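Local coordinates for Glucanase/chitosanase (Paenibacillus fukuinensis, PDB 4ZZ5), which probably hydrolyses chitosan and beta-glucans as a whole enzyme, this chain being its second chitosan-binding module, a CBM32 beta-sandwich, at residues P47-I52 / F115-A120; T73-Q78 / D104-A109. All blocks are in the same frame, centred on the assembly; numbering follows the deposited sequence. Where two conformers were deposited one is given.

Interaction 1. Residues P47-I52 / F115-A120. With SO4 (sulfate ion), chain C.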
loop_
_atom_site.group_PDB
_atom_site.type_symbol
_atom_site.label_atom_id
_atom_site.label_comp_id
_atom_site.label_asym_id
_atom_site.label_seq_id
_atom_site.Cartn_x
_atom_site.Cartn_y
_atom_site.Cartn_z
ATOM N N PRO A 47 0.843 10.612 -8.979
ATOM C CA PRO A 47 0.428 9.669 -7.915
ATOM C C PRO A 47 0.877 8.279 -8.295
ATOM O O PRO A 47 1.039 7.918 -9.459
ATOM C CB PRO A 47 -1.096 9.706 -7.897
ATOM C CG PRO A 47 -1.391 11.092 -8.554
ATOM C CD PRO A 47 -0.297 11.328 -9.528
ATOM N N GLN A 48 1.164 7.453 -7.253
ATOM C CA GLN A 48 1.456 6.080 -7.444
ATOM C C GLN A 48 0.697 5.267 -6.430
ATOM O O GLN A 48 0.236 5.798 -5.416
ATOM C CB GLN A 48 2.988 5.822 -7.291
ATOM C CG GLN A 48 3.853 6.631 -8.189
ATOM C CD GLN A 48 3.841 6.214 -9.634
ATOM O OE1 GLN A 48 3.418 5.150 -10.031
ATOM N NE2 GLN A 48 4.480 7.023 -10.479
ATOM N N TRP A 49 0.549 3.983 -6.676
ATOM C CA TRP A 49 -0.256 3.135 -5.817
ATOM C C TRP A 49 0.143 1.713 -5.879
ATOM O O TRP A 49 0.740 1.228 -6.848
ATOM C CB TRP A 49 -1.753 3.360 -6.107
ATOM C CG TRP A 49 -2.176 3.128 -7.527
ATOM C CD1 TRP A 49 -2.479 4.103 -8.404
ATOM C CD2 TRP A 49 -2.385 1.848 -8.221
ATOM N NE1 TRP A 49 -2.822 3.516 -9.623
ATOM C CE2 TRP A 49 -2.732 2.187 -9.538
ATOM C CE3 TRP A 49 -2.278 0.538 -7.837
ATOM C CZ2 TRP A 49 -2.977 1.150 -10.490
ATOM C CZ3 TRP A 49 -2.513 -0.471 -8.811
ATOM C CH2 TRP A 49 -2.855 -0.110 -10.090
ATOM N N ILE A 50 -0.228 1.004 -4.796
ATOM C CA ILE A 50 -0.097 -0.431 -4.725
ATOM C C ILE A 50 -1.367 -0.945 -4.078
ATOM O O ILE A 50 -1.808 -0.372 -3.051
ATOM C CB ILE A 50 1.152 -0.874 -3.924
ATOM C CG1 ILE A 50 1.183 -2.371 -3.727
ATOM C CG2 ILE A 50 1.298 -0.179 -2.586
ATOM C CD1 ILE A 50 2.553 -2.862 -3.310
ATOM N N TYR A 51 -1.967 -1.989 -4.609
ATOM C CA TYR A 51 -3.102 -2.641 -3.913
ATOM C C TYR A 51 -2.845 -4.088 -3.721
ATOM O O TYR A 51 -2.068 -4.747 -4.497
ATOM C CB TYR A 51 -4.461 -2.355 -4.560
ATOM C CG TYR A 51 -4.796 -2.962 -5.888
ATOM C CD1 TYR A 51 -5.066 -4.324 -5.957
ATOM C CD2 TYR A 51 -4.951 -2.194 -6.985
ATOM C CE1 TYR A 51 -5.452 -4.825 -7.274
ATOM C CE2 TYR A 51 -5.327 -2.694 -8.221
ATOM C CZ TYR A 51 -5.534 -4.017 -8.291
ATOM O OH TYR A 51 -5.908 -4.563 -9.560
ATOM N N ILE A 52 -3.497 -4.646 -2.729
ATOM C CA ILE A 52 -3.474 -6.058 -2.344
ATOM C C ILE A 52 -4.839 -6.628 -2.516
ATOM O O ILE A 52 -5.841 -5.994 -2.069
ATOM C CB ILE A 52 -3.077 -6.196 -0.921
ATOM C CG1 ILE A 52 -1.735 -5.494 -0.620
ATOM C CG2 ILE A 52 -3.067 -7.677 -0.504
ATOM C CD1 ILE A 52 -1.478 -5.265 0.852
ATOM N N PHE A 115 -10.071 -5.545 -1.190
ATOM C CA PHE A 115 -8.755 -4.948 -1.680
ATOM C C PHE A 115 -8.403 -3.816 -0.788
ATOM O O PHE A 115 -9.329 -3.101 -0.289
ATOM C CB PHE A 115 -8.832 -4.475 -3.067
ATOM C CG PHE A 115 -9.399 -5.472 -4.079
ATOM C CD1 PHE A 115 -10.720 -5.626 -4.303
ATOM C CD2 PHE A 115 -8.510 -6.227 -4.904
ATOM C CE1 PHE A 115 -11.207 -6.577 -5.188
ATOM C CE2 PHE A 115 -9.025 -7.112 -5.824
ATOM C CZ PHE A 115 -10.315 -7.282 -5.968
ATOM N N VAL A 116 -7.112 -3.583 -0.566
ATOM C CA VAL A 116 -6.622 -2.453 0.155
ATOM C C VAL A 116 -5.586 -1.792 -0.700
ATOM O O VAL A 116 -4.647 -2.484 -1.205
ATOM C CB VAL A 116 -6.048 -2.829 1.486
ATOM C CG1 VAL A 116 -5.732 -1.600 2.336
ATOM C CG2 VAL A 116 -6.879 -3.813 2.273
ATOM N N ARG A 117 -5.599 -0.475 -0.845
ATOM C CA ARG A 117 -4.682 0.314 -1.715
ATOM C C ARG A 117 -3.996 1.373 -0.854
ATOM O O ARG A 117 -4.650 2.045 -0.013
ATOM C CB ARG A 117 -5.444 0.948 -2.855
ATOM C CG ARG A 117 -4.565 1.639 -3.897
ATOM C CD ARG A 117 -5.258 1.908 -5.197
ATOM N NE ARG A 117 -6.127 3.098 -5.169
ATOM C CZ ARG A 117 -6.425 3.869 -6.190
ATOM N NH1 ARG A 117 -5.998 3.549 -7.412
ATOM N NH2 ARG A 117 -7.188 4.936 -6.029
ATOM N N VAL A 118 -2.694 1.533 -1.056
ATOM C CA VAL A 118 -1.956 2.800 -0.684
ATOM C C VAL A 118 -1.942 3.647 -1.903
ATOM O O VAL A 118 -1.395 3.195 -2.934
ATOM C CB VAL A 118 -0.548 2.466 -0.194
ATOM C CG1 VAL A 118 0.223 3.792 0.068
ATOM C CG2 VAL A 118 -0.559 1.612 1.064
ATOM N N TYR A 119 -2.509 4.828 -1.818
ATOM C CA TYR A 119 -2.540 5.788 -2.924
ATOM C C TYR A 119 -1.718 6.986 -2.480
ATOM O O TYR A 119 -2.130 7.728 -1.603
ATOM C CB TYR A 119 -4.013 6.119 -3.221
ATOM C CG TYR A 119 -4.175 6.978 -4.423
ATOM C CD1 TYR A 119 -4.122 6.492 -5.735
ATOM C CD2 TYR A 119 -4.413 8.322 -4.289
ATOM C CE1 TYR A 119 -4.269 7.307 -6.851
ATOM C CE2 TYR A 119 -4.552 9.129 -5.426
ATOM C CZ TYR A 119 -4.460 8.625 -6.655
ATOM O OH TYR A 119 -4.608 9.545 -7.687
ATOM N N ALA A 120 -0.543 7.096 -3.034
ATOM C CA ALA A 120 0.490 8.025 -2.582
ATOM C C ALA A 120 0.533 9.215 -3.536
ATOM O O ALA A 120 0.622 9.103 -4.759
ATOM C CB ALA A 120 1.812 7.338 -2.569
HETATM S S SO4 C . -7.542 6.385 -9.603
HETATM O O1 SO4 C . -6.619 5.202 -9.627
HETATM O O2 SO4 C . -6.917 7.536 -10.307
HETATM O O3 SO4 C . -8.747 5.869 -10.337
HETATM O O4 SO4 C . -7.833 6.831 -8.203
#
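R117 reaches from one strand across to the indole of W49 on the next, with NH1 over one face of the ring, 3.7 Å from CD1 and offset toward the rim. The pair qualifies as cation-pi: CZ lies 4.7 Å from the centroid of the five-membered ring, 20° off the ring normal, although the guanidinium plane is inclined by 41° to the indole rather than stacked flat on it. The same guanidinium grips a sulfate edge-on, the sulfur in its plane, through two nearly straight bonds, NH1 to O1 (2.8 Å) and NH2 to O4 (3.0 Å); the ion is probably from the crystallisation liquor. Y119 flanks this group, its CD1 above one guanidinium face and 3.9 Å from W49 CD1. Beyond it, P47 CB sits 3.5 Å from the Y119 hydroxyl oxygen. Y51 completes the row, with R117 CD at its ring edge.

Two torsions position the cation: the chain of R117 leaves extended, CG anti to the backbone N, then bends at chi3 (80°), which swings the guanidinium over W49. Q78 accepts a second bond from NH2, and W90 adds another cation-pi partner. Beneath lies a regular antiparallel ladder: Q48, I50 and I52 form hydrogen-bonded pairs with A120, V118 and V116, while W49-Y119 and Y51-R117 are non-hydrogen-bonded pairs, the latter with CA atoms 4.0 Å apart. On the reverse face I50 CG2 packs against V118 CB.

Both strands are interior to the five-stranded sheet of the F5/8 type C (CBM32) beta-sandwich, 115-123 being its middle strand. Strand 15-17 borders 48-54 and strand 75-80 borders 115-123, while F134 of strand 130-137, in the other sheet, packs against I50, I52, V116 and V118.

Interaction 2. Residues T73-Q78 / D104-A109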
loop_
_atom_site.group_PDB
_atom_site.type_symbol
_atom_site.label_atom_id
_atom_site.label_comp_id
_atom_site.label_asym_id
_atom_site.label_seq_id
_atom_site.Cartn_x
_atom_site.Cartn_y
_atom_site.Cartn_z
ATOM N N THR A 73 4.826 11.787 2.080
ATOM C CA THR A 73 4.297 12.656 3.061
ATOM C C THR A 73 2.764 12.799 3.047
ATOM O O THR A 73 2.126 13.081 4.034
ATOM C CB THR A 73 4.927 14.077 3.012
ATOM O OG1 THR A 73 4.614 14.679 1.793
ATOM C CG2 THR A 73 6.435 13.995 3.195
ATOM N N ALA A 74 2.188 12.571 1.844
ATOM C CA ALA A 74 0.723 12.532 1.677
ATOM C C ALA A 74 0.322 11.261 0.952
ATOM O O ALA A 74 0.863 10.960 -0.077
ATOM C CB ALA A 74 0.178 13.729 0.898
ATOM N N TYR A 75 -0.593 10.568 1.592
ATOM C CA TYR A 75 -1.153 9.318 0.950
ATOM C C TYR A 75 -2.418 9.058 1.648
ATOM O O TYR A 75 -2.769 9.558 2.727
ATOM C CB TYR A 75 -0.158 8.142 1.129
ATOM C CG TYR A 75 0.104 7.732 2.556
ATOM C CD1 TYR A 75 -0.671 6.762 3.177
ATOM C CD2 TYR A 75 1.182 8.279 3.262
ATOM C CE1 TYR A 75 -0.419 6.377 4.495
ATOM C CE2 TYR A 75 1.456 7.880 4.568
ATOM C CZ TYR A 75 0.612 6.965 5.145
ATOM O OH TYR A 75 0.867 6.535 6.503
ATOM N N SER A 76 -3.154 8.153 1.009
ATOM C CA SER A 76 -4.368 7.582 1.595
ATOM C C SER A 76 -4.321 6.082 1.626
ATOM O O SER A 76 -3.613 5.435 0.795
ATOM C CB SER A 76 -5.562 8.030 0.917
ATOM O OG SER A 76 -5.550 7.681 -0.423
ATOM N N ILE A 77 -4.999 5.462 2.568
ATOM C CA ILE A 77 -5.354 4.056 2.579
ATOM C C ILE A 77 -6.773 3.955 2.136
ATOM O O ILE A 77 -7.652 4.683 2.616
ATOM C CB ILE A 77 -5.195 3.435 3.945
ATOM C CG1 ILE A 77 -3.820 3.620 4.531
ATOM C CG2 ILE A 77 -5.549 1.978 3.900
ATOM C CD1 ILE A 77 -2.703 3.087 3.747
ATOM N N GLN A 78 -7.040 3.074 1.160
ATOM C CA GLN A 78 -8.363 2.942 0.546
ATOM C C GLN A 78 -8.769 1.468 0.490
ATOM O O GLN A 78 -7.864 0.595 0.422
ATOM C CB GLN A 78 -8.328 3.484 -0.856
ATOM C CG GLN A 78 -7.683 4.888 -0.935
ATOM C CD GLN A 78 -7.758 5.440 -2.286
ATOM O OE1 GLN A 78 -7.410 4.800 -3.292
ATOM N NE2 GLN A 78 -7.957 6.719 -2.366
ATOM N N ASP A 104 4.782 3.478 9.569
ATOM C CA ASP A 104 3.520 4.142 9.788
ATOM C C ASP A 104 2.576 3.097 10.228
ATOM O O ASP A 104 2.200 2.184 9.454
ATOM C CB ASP A 104 2.983 4.796 8.522
ATOM C CG ASP A 104 3.759 5.986 8.050
ATOM O OD1 ASP A 104 4.765 6.436 8.721
ATOM O OD2 ASP A 104 3.402 6.511 6.946
ATOM N N ASP A 105 2.127 3.209 11.488
ATOM C CA ASP A 105 1.155 2.310 12.014
ATOM C C ASP A 105 -0.224 2.919 12.053
ATOM O O ASP A 105 -0.438 3.836 12.887
ATOM C CB ASP A 105 1.566 1.818 13.457
ATOM C CG ASP A 105 0.907 0.434 13.847
ATOM O OD1 ASP A 105 0.117 -0.241 13.105
ATOM O OD2 ASP A 105 1.371 -0.117 14.929
ATOM N N ILE A 106 -1.158 2.527 11.234
ATOM C CA ILE A 106 -2.356 3.275 10.929
ATOM C C ILE A 106 -3.529 2.479 11.450
ATOM O O ILE A 106 -3.678 1.332 11.108
ATOM C CB ILE A 106 -2.455 3.437 9.394
ATOM C CG1 ILE A 106 -1.261 4.218 8.800
ATOM C CG2 ILE A 106 -3.755 4.136 9.064
ATOM C CD1 ILE A 106 -1.000 3.834 7.366
ATOM N N THR A 107 -4.449 3.086 12.161
ATOM C CA THR A 107 -5.707 2.456 12.550
ATOM C C THR A 107 -6.903 3.262 11.966
ATOM O O THR A 107 -6.806 4.493 11.821
ATOM C CB THR A 107 -5.849 2.277 14.067
ATOM O OG1 THR A 107 -5.836 3.565 14.624
ATOM C CG2 THR A 107 -4.786 1.387 14.596
ATOM N N PHE A 108 -8.001 2.612 11.708
ATOM C CA PHE A 108 -9.191 3.223 11.213
ATOM C C PHE A 108 -10.397 2.381 11.573
ATOM O O PHE A 108 -10.244 1.246 12.005
ATOM C CB PHE A 108 -9.105 3.497 9.700
ATOM C CG PHE A 108 -8.561 2.274 8.896
ATOM C CD1 PHE A 108 -9.393 1.275 8.553
ATOM C CD2 PHE A 108 -7.236 2.173 8.534
ATOM C CE1 PHE A 108 -8.944 0.154 7.887
ATOM C CE2 PHE A 108 -6.765 1.044 7.873
ATOM C CZ PHE A 108 -7.598 0.071 7.544
ATOM N N ALA A 109 -11.572 2.914 11.365
ATOM C CA ALA A 109 -12.788 2.207 11.754
ATOM C C ALA A 109 -12.799 0.891 11.049
ATOM O O ALA A 109 -12.611 0.817 9.815
ATOM C CB ALA A 109 -14.003 3.074 11.365
#
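The polar part of this contact is one short hydrogen bond from Y75 OH to D104 OD2, 2.6 Å long. The phenol and carboxylate planes are only 12° apart, yet the hydroxyl oxygen lies on the anti side of OD2 and 31° out of the carboxylate plane. OD2 also accepts a bond from the indole NE1 of W67, so phenol and indole both hold this buried carboxylate. Y75 can span the gap between the sheets because CG stands between its backbone N and carbonyl carbon, directing the ring toward D104.

The apolar part centres on I106, modelled in two conformers; in the one given, its CD1 meets the edge of the Y75 ring in its plane, 3.9 Å from CE1. In that same copy I77 approaches I106 tip to tip, with CG1 4.0 Å from CD1. Farther along, I77 CG2 touches F108 CE2 at 4.3 Å. No backbone bond joins the segments: the strand axes are 10.1 Å apart and inclined at 49°, the geometry of facing sheets in a beta-sandwich. L65 and V63 of strand 57-67 extend the apolar layer.

A phenylalanine in place of Y75 would probably keep much of the ring packing but leave D104 OD2 without its phenol donor, with the W67 indole still in place. The chemistry thus implies an apolar interior with a buried carboxylate at one end, its charge probably tempered by the phenol and indole donors.

Overall arrangement
Interactions 1 and 2 share one sheet, in which strands 115-123 and 75-80 are neighbours, and their centres are 11 Å apart. Interaction 1 works within that sheet: backbone pairing joins adjacent strands, and the partly exposed aromatic and cationic face holds an anion. Interaction 2 works between the two sheets: side chains alone bridge them, burying 207 Å² against 580 Å², and all but F108 of its touching residues are buried. Direct links tie them together, with S76 paired through its backbone with Y119. I77 also packs on V118, joining the inner face of interaction 1 to the sandwich core.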